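Local coordinates for putative isomerase YbhH (Escherichia coli, PDB 6OTV), which is a putative isomerase of the PrpF family whose own reaction is not established, with a fold related to that of diaminopimelate epimerase, at residues A[8-13]-A[336-341]; A[16-21]-A[61-66]; A[96-101]-A[159-164]; A[116-121]-A[131-136]. One frame throughout, in Å; residues are numbered along the deposited sequence.

Contact 1. Residues A[8-13]-A[336-341]; sequences MMRGGT and IRTTRK. With EDO (1,2-ethanediol), chain E; EDO (1,2-ethanediol), chain N.
Arg-10 reaches from strand 8-11 over its antiparallel neighbour, strand 336-341, to Thr-338, within the diaminopimelate-epimerase-like fold of the PrpF family. Its CB lies 4.2 Å from Arg-340 O, the carbonyl that accepts the backbone N-H of Arg-10. CG continues anti to the backbone N (chi1 174°), and a bend at chi3 (60°) turns the guanidinium back over the neighbouring strand. There NH1 gives a hydrogen bond to Thr-338 OG1 at 2.8 Å, tilted 16° from the guanidinium plane, and a second to Gly-12 O at 3.1 Å, lying in that plane. NH2 adds a weak bond to the same Thr-338 hydroxyl. One face of the group covers Arg-340 N, while an ethanediol, probably from the crystallisation liquor, covers the opposite face. The guanidinium is held by the strand across and by the turn of its own chain, which probably limits its rotation.

The other side of the pair, carrying Met-9, Thr-339 and Lys-341, faces helix 94-106; there Met-9 CE packs 3.6 Å from Thr-339 OG1, and Lys-341 NZ makes a salt bridge with Glu-106. Where the strand ends, Gly-12, with its positive phi, gives its N-H to Thr-338 O at 2.8 Å. Arg-10 O is gripped twice, by Arg-340 N at 3.0 Å and by the hydroxyl Thr-339 OG1 at 2.6 Å.

Contact 2. Residues A[16-21]-A[61-66]; sequences GAFLLA and AIISRS. With EDO (1,2-ethanediol), chain L.
With chi1 at -77° and chi2 at 71°, the Phe-18 ring turns one face to Ala-61, its partner across two parallel strands of a beta-alpha-beta unit. Ala-61 CB sits over that face, 3.9 Å from the ring centroid and displaced toward the rim on the side of CD2 and CE2, a CH-pi contact. Ile-63, on the same face of the sheet, comes up obliquely, its CG1 4.5 Å from Phe-18 CD2. Helix 94-106 covers this side, with Met-96, Val-100 and Phe-103 against Phe-18, Leu-20 and Ile-63. Leu-19 and Ile-62 point to the other face, where they pack on helix 28-39, which lies in the connection between the two strands.

The backbones are joined as parallel strands are: Ala-17 O and Leu-19 N bond to Ala-61, Leu-19 O and Ala-21 N to Ile-63. Ile-63 N to Leu-19 O, at 2.8 Å, is nearly straight. The last bond, Ala-21 N to Ile-63 O, is less regular: its donor is tilted 33° from the carbonyl plane as the chain leaves strand 16-20. Beyond that bond the methyl of Ala-21 settles between two side chains of the neighbouring strand, with CB 3.8 Å from Ile-62 CG2 and 3.8 Å from Ser-64 CB.

Contact 3. Residues A[96-101]-A[159-164]; sequences MLSGVG and VALTFL. With EDO (1,2-ethanediol), chain D.
Helix 96-101 runs across strand 159-163 at 108°, the two axes 8.8 Å apart at their closest. This is helix-on-sheet packing in the diaminopimelate-epimerase-like fold: the helix lies against the strands that curl round it, and one row of alternate strand side chains, Val-159, Leu-161 and Phe-163, meets it. No hydrogen bond passes between the two segments, and the contact is buried and mostly apolar.

Leu-97 and Ser-98 carry the helix side. Leu-97 extends toward the strand with CG anti to the backbone N (chi1 -178°), and its CD2 reaches between two residues of the row, 4.2 Å from Leu-161 CD1 and 4.3 Å from Phe-163 CZ. The two leucines slide past each other in opposite directions, and the phenylalanine ring is met obliquely near its far end. Tyr-75, Ile-121 and Ile-130, from other strands of the surrounding wall, continue this apolar cluster around Leu-97.

One residue along the helix, Ser-98 brings its CB within 4.0 Å of Val-159 CG1. Its hydroxyl turns back to its own helix and bonds to Asn-95 O, so this buried OG has a partner although the strand offers it none. Both Val-159 methyls come up to Ser-98 O from the same side, CG1 at 3.9 Å and CG2 at 4.0 Å. Leu-161 fits in beside the hydroxyl, its CD1 3.8 Å from Ser-98 OG.

Contact 4. Residues A[116-121]-A[131-136]; sequences VTRVRI and EADVQT
Glu-131 lies between Arg-118 and Arg-120 on one face of a beta hairpin, strands 116-121 and 131-135. Its buried carboxylate, the centre of a salt-bridge network, is the firmly gripped part of the contact. Arg-118 holds it side-on: NE meets OE2 of Glu-131 at 2.7 Å, from above the carboxylate plane, while NH2 of Arg-118 takes the syn lone pair of OE1 at 3.1 Å. The two flat groups are therefore not coplanar but turned 37° apart. A bend at chi3 (71°) brings the Arg-118 guanidinium round to the acid. Arg-120, two residues further along the same strand, adds weak bonds to Glu-131 OE1 from NE and NH2, the latter at 3.1 Å. This charged cluster reaches the dimer interface, where Asp-72 of the second subunit makes a further salt bridge to Arg-118; together the acids probably offset the gathered positive charge.

The opposite face is buried and largely apolar. Val-119, Ala-132, Val-134 and Ile-121 pack here, with Ile-121 CD1 3.8 Å from Ala-132 CB, and helix 94-106 covers Ile-121 and Val-134. Toward the start of strand 116-121 and the end of strand 131-135 the first face is looser and partly exposed: Val-116 touches Asp-133 and Gln-135 through scattered contacts, its CG1 3.9 Å from Asp-133 CB. At that end two hydroxyls meet across the strands, each also bonded to the Thr-113 backbone: Thr-117 OG1 gives a hydrogen bond to Thr-136 OG1 at 2.6 Å.

In the fold
All four contacts lie around helix 94-106, itself one half of contact 3, with strands curling about it. Contacts 1 and 2 adjoin through strands 3-11 and 14-20, which pair antiparallel, and Met-9 CB packs 3.5 Å from Phe-18 CE1. Strand 158-163 joins contacts 1, 3 and 4: Val-159 N bonds to Arg-337 O at 2.8 Å, and Glu-131 N to Thr-162 O at 2.8 Å. The helix meets contact 2 through Phe-18 and contact 4 through Ile-121, while contacts 2 and 4 stay about 6 Å apart at their nearest atoms. A bound phosphate, probably from the crystallisation liquor, lies about 6 Å from the Thr-13 side chain and may mark a pocket.

Contact 1. Residues A[8-13]-A[336-341]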
loop_
_atom_site.group_PDB
_atom_site.type_symbol
_atom_site.label_atom_id
_atom_site.label_comp_id
_atom_site.label_asym_id
_atom_site.label_seq_id
_atom_site.Cartn_x
_atom_site.Cartn_y
_atom_site.Cartn_z
ATOM N N MET A 8 -15.000 -24.707 1.360
ATOM C CA MET A 8 -14.621 -24.922 -0.030
ATOM C C MET A 8 -15.214 -23.809 -0.876
ATOM O O MET A 8 -16.405 -23.499 -0.762
ATOM C CB MET A 8 -15.096 -26.279 -0.550
ATOM C CG MET A 8 -14.703 -26.572 -1.988
ATOM S SD MET A 8 -15.388 -28.133 -2.588
ATOM C CE MET A 8 -14.617 -29.299 -1.468
ATOM N N MET A 9 -14.382 -23.208 -1.712
ATOM C CA MET A 9 -14.828 -22.185 -2.641
ATOM C C MET A 9 -14.232 -22.460 -4.009
ATOM O O MET A 9 -13.110 -22.963 -4.128
ATOM C CB MET A 9 -14.419 -20.773 -2.192
ATOM C CG MET A 9 -14.890 -20.371 -0.807
ATOM S SD MET A 9 -14.456 -18.658 -0.450
ATOM C CE MET A 9 -15.576 -17.790 -1.550
ATOM N N ARG A 10 -14.998 -22.134 -5.045
ATOM C CA ARG A 10 -14.421 -21.973 -6.370
ATOM C C ARG A 10 -13.823 -20.577 -6.453
ATOM O O ARG A 10 -14.514 -19.582 -6.204
ATOM C CB ARG A 10 -15.464 -22.177 -7.465
ATOM C CG ARG A 10 -14.928 -21.884 -8.868
ATOM C CD ARG A 10 -16.007 -21.976 -9.934
ATOM N NE ARG A 10 -17.093 -21.029 -9.694
ATOM C CZ ARG A 10 -17.027 -19.729 -9.964
ATOM N NH1 ARG A 10 -15.920 -19.208 -10.481
ATOM N NH2 ARG A 10 -18.067 -18.946 -9.712
ATOM N N GLY A 11 -12.534 -20.505 -6.760
ATOM C CA GLY A 11 -11.895 -19.235 -7.029
ATOM C C GLY A 11 -11.489 -19.164 -8.485
ATOM O O GLY A 11 -10.493 -19.776 -8.881
ATOM N N GLY A 12 -12.251 -18.436 -9.289
ATOM C CA GLY A 12 -11.980 -18.408 -10.716
ATOM C C GLY A 12 -12.141 -19.799 -11.298
ATOM O O GLY A 12 -13.196 -20.432 -11.170
ATOM N N THR A 13 -11.081 -20.296 -11.936
ATOM C CA THR A 13 -11.066 -21.625 -12.533
ATOM C C THR A 13 -10.430 -22.666 -11.621
ATOM O O THR A 13 -10.022 -23.732 -12.094
ATOM C CB THR A 13 -10.334 -21.592 -13.874
ATOM O OG1 THR A 13 -8.982 -21.161 -13.668
ATOM C CG2 THR A 13 -11.022 -20.639 -14.828
ATOM N N ILE A 336 -10.729 -9.288 -13.937
ATOM C CA ILE A 336 -12.027 -9.684 -13.407
ATOM C C ILE A 336 -12.052 -11.201 -13.276
ATOM O O ILE A 336 -11.674 -11.920 -14.209
ATOM C CB ILE A 336 -13.177 -9.193 -14.303
ATOM C CG1 ILE A 336 -13.122 -7.671 -14.478
ATOM C CG2 ILE A 336 -14.524 -9.619 -13.720
ATOM C CD1 ILE A 336 -13.444 -6.892 -13.221
ATOM N N ARG A 337 -12.486 -11.687 -12.120
ATOM C CA ARG A 337 -12.733 -13.104 -11.903
ATOM C C ARG A 337 -14.124 -13.263 -11.309
ATOM O O ARG A 337 -14.860 -12.289 -11.120
ATOM C CB ARG A 337 -11.677 -13.728 -10.978
ATOM C CG ARG A 337 -10.234 -13.594 -11.448
ATOM C CD ARG A 337 -9.831 -14.736 -12.365
ATOM N NE ARG A 337 -10.423 -14.606 -13.691
ATOM C CZ ARG A 337 -10.369 -15.547 -14.625
ATOM N NH1 ARG A 337 -9.752 -16.696 -14.378
ATOM N NH2 ARG A 337 -10.938 -15.341 -15.805
ATOM N N THR A 338 -14.495 -14.506 -11.022
ATOM C CA THR A 338 -15.686 -14.798 -10.243
ATOM C C THR A 338 -15.325 -15.829 -9.186
ATOM O O THR A 338 -14.337 -16.557 -9.311
ATOM C CB THR A 338 -16.846 -15.325 -11.104
ATOM O OG1 THR A 338 -16.538 -16.651 -11.558
ATOM C CG2 THR A 338 -17.095 -14.416 -12.308
ATOM N N THR A 339 -16.138 -15.882 -8.137
ATOM C CA THR A 339 -15.924 -16.841 -7.066
ATOM C C THR A 339 -17.281 -17.289 -6.543
ATOM O O THR A 339 -18.307 -16.655 -6.802
ATOM C CB THR A 339 -15.061 -16.244 -5.940
ATOM O OG1 THR A 339 -14.716 -17.268 -4.999
ATOM C CG2 THR A 339 -15.808 -15.132 -5.218
ATOM N N ARG A 340 -17.281 -18.403 -5.814
ATOM C CA ARG A 340 -18.515 -18.899 -5.223
ATOM C C ARG A 340 -18.181 -19.762 -4.018
ATOM O O ARG A 340 -17.265 -20.586 -4.070
ATOM C CB ARG A 340 -19.341 -19.701 -6.236
ATOM C CG ARG A 340 -20.790 -19.904 -5.824
ATOM C CD ARG A 340 -21.555 -20.708 -6.861
ATOM N NE ARG A 340 -21.221 -22.128 -6.814
ATOM C CZ ARG A 340 -21.786 -23.000 -5.984
ATOM N NH1 ARG A 340 -22.711 -22.596 -5.121
ATOM N NH2 ARG A 340 -21.421 -24.276 -6.011
ATOM N N LYS A 341 -18.926 -19.561 -2.934
ATOM C CA LYS A 341 -18.824 -20.431 -1.773
ATOM C C LYS A 341 -19.613 -21.706 -2.033
ATOM O O LYS A 341 -20.789 -21.653 -2.408
ATOM C CB LYS A 341 -19.344 -19.721 -0.523
ATOM C CG LYS A 341 -19.335 -20.584 0.728
ATOM C CD LYS A 341 -19.777 -19.797 1.952
ATOM C CE LYS A 341 -21.178 -19.239 1.777
ATOM N NZ LYS A 341 -21.678 -18.622 3.038
HETATM C C1 EDO E . -19.254 -17.472 -13.304
HETATM O O1 EDO E . -17.835 -17.375 -13.461
HETATM C C2 EDO E . -19.589 -18.888 -12.857
HETATM O O2 EDO E . -20.995 -19.147 -12.915
HETATM C C1 EDO N . -24.614 -18.968 -3.699
HETATM O O1 EDO N . -24.076 -19.765 -4.760
HETATM C C2 EDO N . -23.777 -19.172 -2.441
HETATM O O2 EDO N . -22.384 -19.153 -2.779
#

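Contact 2. Residues A[16-21]-A[61-66]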
loop_
_atom_site.group_PDB
_atom_site.type_symbol
_atom_site.label_atom_id
_atom_site.label_comp_id
_atom_site.label_asym_id
_atom_site.label_seq_id
_atom_site.Cartn_x
_atom_site.Cartn_y
_atom_site.Cartn_z
ATOM N N GLY A 16 -10.785 -25.175 -3.924
ATOM C CA GLY A 16 -10.038 -25.747 -2.820
ATOM C C GLY A 16 -10.541 -25.252 -1.481
ATOM O O GLY A 16 -11.592 -24.613 -1.382
ATOM N N ALA A 17 -9.768 -25.565 -0.445
ATOM C CA ALA A 17 -10.130 -25.208 0.919
ATOM C C ALA A 17 -9.665 -23.801 1.253
ATOM O O ALA A 17 -8.548 -23.399 0.909
ATOM C CB ALA A 17 -9.527 -26.184 1.927
ATOM N N PHE A 18 -10.534 -23.062 1.933
ATOM C CA PHE A 18 -10.208 -21.765 2.506
ATOM C C PHE A 18 -10.233 -21.910 4.023
ATOM O O PHE A 18 -11.256 -22.298 4.599
ATOM C CB PHE A 18 -11.183 -20.693 2.018
ATOM C CG PHE A 18 -10.914 -20.231 0.605
ATOM C CD1 PHE A 18 -11.173 -21.062 -0.473
ATOM C CD2 PHE A 18 -10.395 -18.968 0.360
ATOM C CE1 PHE A 18 -10.920 -20.645 -1.770
ATOM C CE2 PHE A 18 -10.141 -18.542 -0.933
ATOM C CZ PHE A 18 -10.403 -19.382 -2.000
ATOM N N LEU A 19 -9.100 -21.624 4.658
ATOM C CA LEU A 19 -8.893 -21.888 6.072
ATOM C C LEU A 19 -8.414 -20.625 6.769
ATOM O O LEU A 19 -7.731 -19.788 6.173
ATOM C CB LEU A 19 -7.860 -23.006 6.283
ATOM C CG LEU A 19 -8.131 -24.333 5.569
ATOM C CD1 LEU A 19 -6.907 -25.235 5.623
ATOM C CD2 LEU A 19 -9.339 -25.026 6.184
ATOM N N LEU A 20 -8.781 -20.495 8.040
ATOM C CA LEU A 20 -8.233 -19.458 8.900
ATOM C C LEU A 20 -6.941 -19.959 9.528
ATOM O O LEU A 20 -6.871 -21.095 10.005
ATOM C CB LEU A 20 -9.227 -19.071 9.994
ATOM C CG LEU A 20 -10.509 -18.367 9.553
ATOM C CD1 LEU A 20 -11.480 -18.282 10.718
ATOM C CD2 LEU A 20 -10.191 -16.981 9.020
ATOM N N ALA A 21 -5.918 -19.102 9.531
ATOM C CA ALA A 21 -4.627 -19.491 10.088
ATOM C C ALA A 21 -4.714 -19.839 11.569
ATOM O O ALA A 21 -3.861 -20.582 12.067
ATOM C CB ALA A 21 -3.603 -18.378 9.863
ATOM N N ALA A 61 -6.061 -22.025 0.470
ATOM C CA ALA A 61 -5.814 -20.627 0.801
ATOM C C ALA A 61 -5.927 -20.467 2.310
ATOM O O ALA A 61 -6.971 -20.783 2.893
ATOM C CB ALA A 61 -6.802 -19.702 0.088
ATOM N N ILE A 62 -4.861 -19.985 2.940
ATOM C CA ILE A 62 -4.823 -19.775 4.383
ATOM C C ILE A 62 -4.911 -18.274 4.631
ATOM O O ILE A 62 -4.005 -17.517 4.261
ATOM C CB ILE A 62 -3.563 -20.382 5.013
ATOM C CG1 ILE A 62 -3.490 -21.882 4.699
ATOM C CG2 ILE A 62 -3.550 -20.133 6.517
ATOM C CD1 ILE A 62 -2.162 -22.530 5.068
ATOM N N ILE A 63 -6.004 -17.841 5.259
ATOM C CA ILE A 63 -6.352 -16.429 5.379
ATOM C C ILE A 63 -6.252 -16.008 6.839
ATOM O O ILE A 63 -6.627 -16.766 7.744
ATOM C CB ILE A 63 -7.767 -16.152 4.832
ATOM C CG1 ILE A 63 -7.993 -16.875 3.498
ATOM C CG2 ILE A 63 -8.001 -14.659 4.692
ATOM C CD1 ILE A 63 -7.018 -16.496 2.413
ATOM N N SER A 64 -5.766 -14.789 7.064
ATOM C CA SER A 64 -5.671 -14.225 8.404
ATOM C C SER A 64 -5.622 -12.709 8.289
ATOM O O SER A 64 -5.403 -12.155 7.209
ATOM C CB SER A 64 -4.435 -14.743 9.143
ATOM O OG SER A 64 -3.254 -14.162 8.618
ATOM N N ARG A 65 -5.834 -12.043 9.420
ATOM C CA ARG A 65 -5.606 -10.606 9.474
ATOM C C ARG A 65 -4.139 -10.314 9.188
ATOM O O ARG A 65 -3.246 -11.030 9.647
ATOM C CB ARG A 65 -6.007 -10.048 10.838
ATOM C CG ARG A 65 -7.511 -9.976 11.052
ATOM C CD ARG A 65 -7.852 -9.283 12.362
ATOM N NE ARG A 65 -9.294 -9.163 12.554
ATOM C CZ ARG A 65 -10.051 -10.093 13.128
ATOM N NH1 ARG A 65 -9.505 -11.219 13.568
ATOM N NH2 ARG A 65 -11.357 -9.898 13.259
ATOM N N SER A 66 -3.892 -9.262 8.414
ATOM C CA SER A 66 -2.549 -9.023 7.905
ATOM C C SER A 66 -1.599 -8.579 9.010
ATOM O O SER A 66 -1.945 -7.759 9.867
ATOM C CB SER A 66 -2.574 -7.973 6.802
ATOM O OG SER A 66 -1.257 -7.723 6.345
HETATM C C1 EDO L . -7.622 -14.488 12.196
HETATM O O1 EDO L . -6.584 -13.628 11.710
HETATM C C2 EDO L . -7.540 -15.845 11.505
HETATM O O2 EDO L . -6.256 -16.435 11.740
#

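Contact 3. Residues A[96-101]-A[159-164]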
loop_
_atom_site.group_PDB
_atom_site.type_symbol
_atom_site.label_atom_id
_atom_site.label_comp_id
_atom_site.label_asym_id
_atom_site.label_seq_id
_atom_site.Cartn_x
_atom_site.Cartn_y
_atom_site.Cartn_z
ATOM N N MET A 96 -7.365 -18.625 -6.974
ATOM C CA MET A 96 -7.768 -18.764 -5.578
ATOM C C MET A 96 -7.834 -17.408 -4.891
ATOM O O MET A 96 -8.641 -17.212 -3.974
ATOM C CB MET A 96 -6.810 -19.698 -4.835
ATOM C CG MET A 96 -6.914 -21.150 -5.264
ATOM S SD MET A 96 -8.446 -21.935 -4.723
ATOM C CE MET A 96 -8.073 -22.267 -3.002
ATOM N N LEU A 97 -7.006 -16.460 -5.333
ATOM C CA LEU A 97 -7.075 -15.096 -4.821
ATOM C C LEU A 97 -8.475 -14.512 -4.967
ATOM O O LEU A 97 -8.886 -13.678 -4.151
ATOM C CB LEU A 97 -6.048 -14.232 -5.552
ATOM C CG LEU A 97 -5.886 -12.761 -5.183
ATOM C CD1 LEU A 97 -5.461 -12.607 -3.733
ATOM C CD2 LEU A 97 -4.872 -12.122 -6.113
ATOM N N SER A 98 -9.228 -14.957 -5.981
ATOM C CA SER A 98 -10.566 -14.424 -6.218
ATOM C C SER A 98 -11.493 -14.648 -5.033
ATOM O O SER A 98 -12.441 -13.881 -4.839
ATOM C CB SER A 98 -11.177 -15.055 -7.471
ATOM O OG SER A 98 -10.214 -15.173 -8.500
ATOM N N GLY A 99 -11.254 -15.694 -4.242
ATOM C CA GLY A 99 -12.114 -15.976 -3.110
ATOM C C GLY A 99 -11.698 -15.360 -1.793
ATOM O O GLY A 99 -12.480 -15.380 -0.838
ATOM N N VAL A 100 -10.495 -14.786 -1.725
ATOM C CA VAL A 100 -9.957 -14.331 -0.444
ATOM C C VAL A 100 -10.819 -13.217 0.139
ATOM O O VAL A 100 -11.182 -13.246 1.323
ATOM C CB VAL A 100 -8.492 -13.886 -0.607
ATOM C CG1 VAL A 100 -7.988 -13.227 0.672
ATOM C CG2 VAL A 100 -7.616 -15.077 -0.975
ATOM N N GLY A 101 -11.164 -12.223 -0.683
ATOM C CA GLY A 101 -11.899 -11.071 -0.177
ATOM C C GLY A 101 -13.261 -11.440 0.377
ATOM O O GLY A 101 -13.638 -11.010 1.471
ATOM N N VAL A 159 -15.559 -10.248 -9.370
ATOM C CA VAL A 159 -14.632 -9.735 -8.370
ATOM C C VAL A 159 -13.441 -9.143 -9.109
ATOM O O VAL A 159 -12.852 -9.800 -9.977
ATOM C CB VAL A 159 -14.189 -10.818 -7.367
ATOM C CG1 VAL A 159 -13.734 -12.078 -8.082
ATOM C CG2 VAL A 159 -13.085 -10.285 -6.462
ATOM N N ALA A 160 -13.111 -7.896 -8.789
ATOM C CA ALA A 160 -12.010 -7.196 -9.435
ATOM C C ALA A 160 -10.741 -7.367 -8.611
ATOM O O ALA A 160 -10.744 -7.131 -7.399
ATOM C CB ALA A 160 -12.342 -5.712 -9.607
ATOM N N LEU A 161 -9.665 -7.791 -9.271
ATOM C CA LEU A 161 -8.372 -8.014 -8.632
ATOM C C LEU A 161 -7.367 -7.058 -9.258
ATOM O O LEU A 161 -7.027 -7.198 -10.437
ATOM C CB LEU A 161 -7.919 -9.464 -8.796
ATOM C CG LEU A 161 -8.856 -10.545 -8.258
ATOM C CD1 LEU A 161 -8.265 -11.921 -8.502
ATOM C CD2 LEU A 161 -9.140 -10.329 -6.772
ATOM N N THR A 162 -6.893 -6.094 -8.473
ATOM C CA THR A 162 -5.950 -5.082 -8.932
ATOM C C THR A 162 -4.602 -5.302 -8.256
ATOM O O THR A 162 -4.505 -5.255 -7.024
ATOM C CB THR A 162 -6.469 -3.677 -8.637
ATOM O OG1 THR A 162 -7.760 -3.511 -9.232
ATOM C CG2 THR A 162 -5.519 -2.630 -9.201
ATOM N N PHE A 163 -3.568 -5.523 -9.063
ATOM C CA PHE A 163 -2.223 -5.766 -8.558
ATOM C C PHE A 163 -1.514 -4.437 -8.318
ATOM O O PHE A 163 -1.481 -3.572 -9.200
ATOM C CB PHE A 163 -1.442 -6.645 -9.537
ATOM C CG PHE A 163 -1.902 -8.081 -9.547
ATOM C CD1 PHE A 163 -3.166 -8.415 -10.018
ATOM C CD2 PHE A 163 -1.080 -9.093 -9.077
ATOM C CE1 PHE A 163 -3.601 -9.731 -10.017
ATOM C CE2 PHE A 163 -1.509 -10.415 -9.077
ATOM C CZ PHE A 163 -2.771 -10.732 -9.546
ATOM N N LEU A 164 -0.948 -4.281 -7.121
ATOM C CA LEU A 164 -0.503 -2.980 -6.634
ATOM C C LEU A 164 1.002 -2.761 -6.729
ATOM O O LEU A 164 1.437 -1.612 -6.854
ATOM C CB LEU A 164 -0.946 -2.792 -5.178
ATOM C CG LEU A 164 -2.443 -3.000 -4.938
ATOM C CD1 LEU A 164 -2.776 -2.919 -3.456
ATOM C CD2 LEU A 164 -3.257 -1.991 -5.737
HETATM C C1 EDO D . 3.147 -2.071 -10.359
HETATM O O1 EDO D . 3.862 -1.093 -9.599
HETATM C C2 EDO D . 1.679 -2.047 -9.948
HETATM O O2 EDO D . 1.040 -3.278 -10.303
#

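Contact 4. Residues A[116-121]-A[131-136]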
loop_
_atom_site.group_PDB
_atom_site.type_symbol
_atom_site.label_atom_id
_atom_site.label_comp_id
_atom_site.label_asym_id
_atom_site.label_seq_id
_atom_site.Cartn_x
_atom_site.Cartn_y
_atom_site.Cartn_z
ATOM N N VAL A 116 -20.017 -2.058 -2.555
ATOM C CA VAL A 116 -18.773 -2.783 -2.780
ATOM C C VAL A 116 -17.905 -2.639 -1.536
ATOM O O VAL A 116 -17.953 -1.622 -0.838
ATOM C CB VAL A 116 -18.039 -2.268 -4.043
ATOM C CG1 VAL A 116 -16.677 -2.928 -4.203
ATOM C CG2 VAL A 116 -18.884 -2.520 -5.282
ATOM N N THR A 117 -17.123 -3.676 -1.248
ATOM C CA THR A 117 -16.177 -3.671 -0.139
ATOM C C THR A 117 -14.775 -3.875 -0.690
ATOM O O THR A 117 -14.510 -4.873 -1.370
ATOM C CB THR A 117 -16.511 -4.759 0.882
ATOM O OG1 THR A 117 -17.839 -4.555 1.380
ATOM C CG2 THR A 117 -15.521 -4.719 2.040
ATOM N N ARG A 118 -13.883 -2.931 -0.399
ATOM C CA ARG A 118 -12.486 -3.043 -0.794
ATOM C C ARG A 118 -11.733 -3.881 0.230
ATOM O O ARG A 118 -11.884 -3.678 1.439
ATOM C CB ARG A 118 -11.854 -1.656 -0.912
ATOM C CG ARG A 118 -12.592 -0.713 -1.850
ATOM C CD ARG A 118 -11.995 0.688 -1.826
ATOM N NE ARG A 118 -10.686 0.750 -2.469
ATOM C CZ ARG A 118 -9.953 1.855 -2.570
ATOM N NH1 ARG A 118 -10.399 2.998 -2.063
ATOM N NH2 ARG A 118 -8.773 1.817 -3.178
ATOM N N VAL A 119 -10.928 -4.827 -0.250
ATOM C CA VAL A 119 -10.129 -5.690 0.614
ATOM C C VAL A 119 -8.685 -5.637 0.137
ATOM O O VAL A 119 -8.389 -6.026 -0.997
ATOM C CB VAL A 119 -10.636 -7.142 0.623
ATOM C CG1 VAL A 119 -9.812 -7.974 1.599
ATOM C CG2 VAL A 119 -12.116 -7.198 0.977
ATOM N N ARG A 120 -7.791 -5.168 1.002
ATOM C CA ARG A 120 -6.365 -5.114 0.701
ATOM C C ARG A 120 -5.716 -6.432 1.108
ATOM O O ARG A 120 -5.681 -6.776 2.295
ATOM C CB ARG A 120 -5.715 -3.939 1.428
ATOM C CG ARG A 120 -6.072 -2.595 0.830
ATOM C CD ARG A 120 -5.102 -2.232 -0.272
ATOM N NE ARG A 120 -5.599 -1.146 -1.104
ATOM C CZ ARG A 120 -4.822 -0.237 -1.682
ATOM N NH1 ARG A 120 -3.508 -0.278 -1.501
ATOM N NH2 ARG A 120 -5.359 0.717 -2.430
ATOM N N ILE A 121 -5.198 -7.163 0.126
ATOM C CA ILE A 121 -4.680 -8.511 0.326
ATOM C C ILE A 121 -3.174 -8.496 0.118
ATOM O O ILE A 121 -2.682 -7.946 -0.875
ATOM C CB ILE A 121 -5.349 -9.512 -0.631
ATOM C CG1 ILE A 121 -6.860 -9.550 -0.394
ATOM C CG2 ILE A 121 -4.731 -10.899 -0.479
ATOM C CD1 ILE A 121 -7.622 -10.302 -1.467
ATOM N N GLU A 131 -5.564 -5.631 -4.419
ATOM C CA GLU A 131 -6.855 -5.160 -3.941
ATOM C C GLU A 131 -7.960 -5.967 -4.608
ATOM O O GLU A 131 -7.960 -6.137 -5.831
ATOM C CB GLU A 131 -7.057 -3.668 -4.214
ATOM C CG GLU A 131 -8.474 -3.204 -3.888
ATOM C CD GLU A 131 -8.640 -1.695 -3.901
ATOM O OE1 GLU A 131 -7.635 -0.970 -3.739
ATOM O OE2 GLU A 131 -9.790 -1.235 -4.068
ATOM N N ALA A 132 -8.889 -6.467 -3.801
ATOM C CA ALA A 132 -10.075 -7.155 -4.287
ATOM C C ALA A 132 -11.297 -6.294 -4.002
ATOM O O ALA A 132 -11.474 -5.812 -2.879
ATOM C CB ALA A 132 -10.228 -8.530 -3.633
ATOM N N ASP A 133 -12.128 -6.099 -5.018
ATOM C CA ASP A 133 -13.366 -5.341 -4.891
ATOM C C ASP A 133 -14.525 -6.327 -4.951
ATOM O O ASP A 133 -14.812 -6.897 -6.010
ATOM C CB ASP A 133 -13.462 -4.275 -5.979
ATOM C CG ASP A 133 -12.341 -3.256 -5.882
ATOM O OD1 ASP A 133 -11.952 -2.910 -4.744
ATOM O OD2 ASP A 133 -11.840 -2.812 -6.935
ATOM N N VAL A 134 -15.177 -6.531 -3.812
ATOM C CA VAL A 134 -16.194 -7.559 -3.645
ATOM C C VAL A 134 -17.568 -6.911 -3.711
ATOM O O VAL A 134 -17.812 -5.885 -3.064
ATOM C CB VAL A 134 -16.005 -8.307 -2.316
ATOM C CG1 VAL A 134 -17.095 -9.351 -2.130
ATOM C CG2 VAL A 134 -14.616 -8.936 -2.253
ATOM N N GLN A 135 -18.465 -7.507 -4.491
ATOM C CA GLN A 135 -19.861 -7.082 -4.518
ATOM C C GLN A 135 -20.489 -7.362 -3.158
ATOM O O GLN A 135 -20.645 -8.522 -2.761
ATOM C CB GLN A 135 -20.611 -7.812 -5.628
ATOM C CG GLN A 135 -20.049 -7.577 -7.018
ATOM C CD GLN A 135 -20.147 -6.127 -7.443
ATOM O OE1 GLN A 135 -21.093 -5.426 -7.083
ATOM N NE2 GLN A 135 -19.164 -5.665 -8.207
ATOM N N THR A 136 -20.840 -6.304 -2.433
ATOM C CA THR A 136 -21.474 -6.422 -1.119
ATOM C C THR A 136 -22.670 -5.480 -1.040
ATOM O O THR A 136 -22.630 -4.462 -0.340
ATOM C CB THR A 136 -20.474 -6.131 0.000
ATOM O OG1 THR A 136 -19.794 -4.896 -0.269
ATOM C CG2 THR A 136 -19.452 -7.258 0.120
#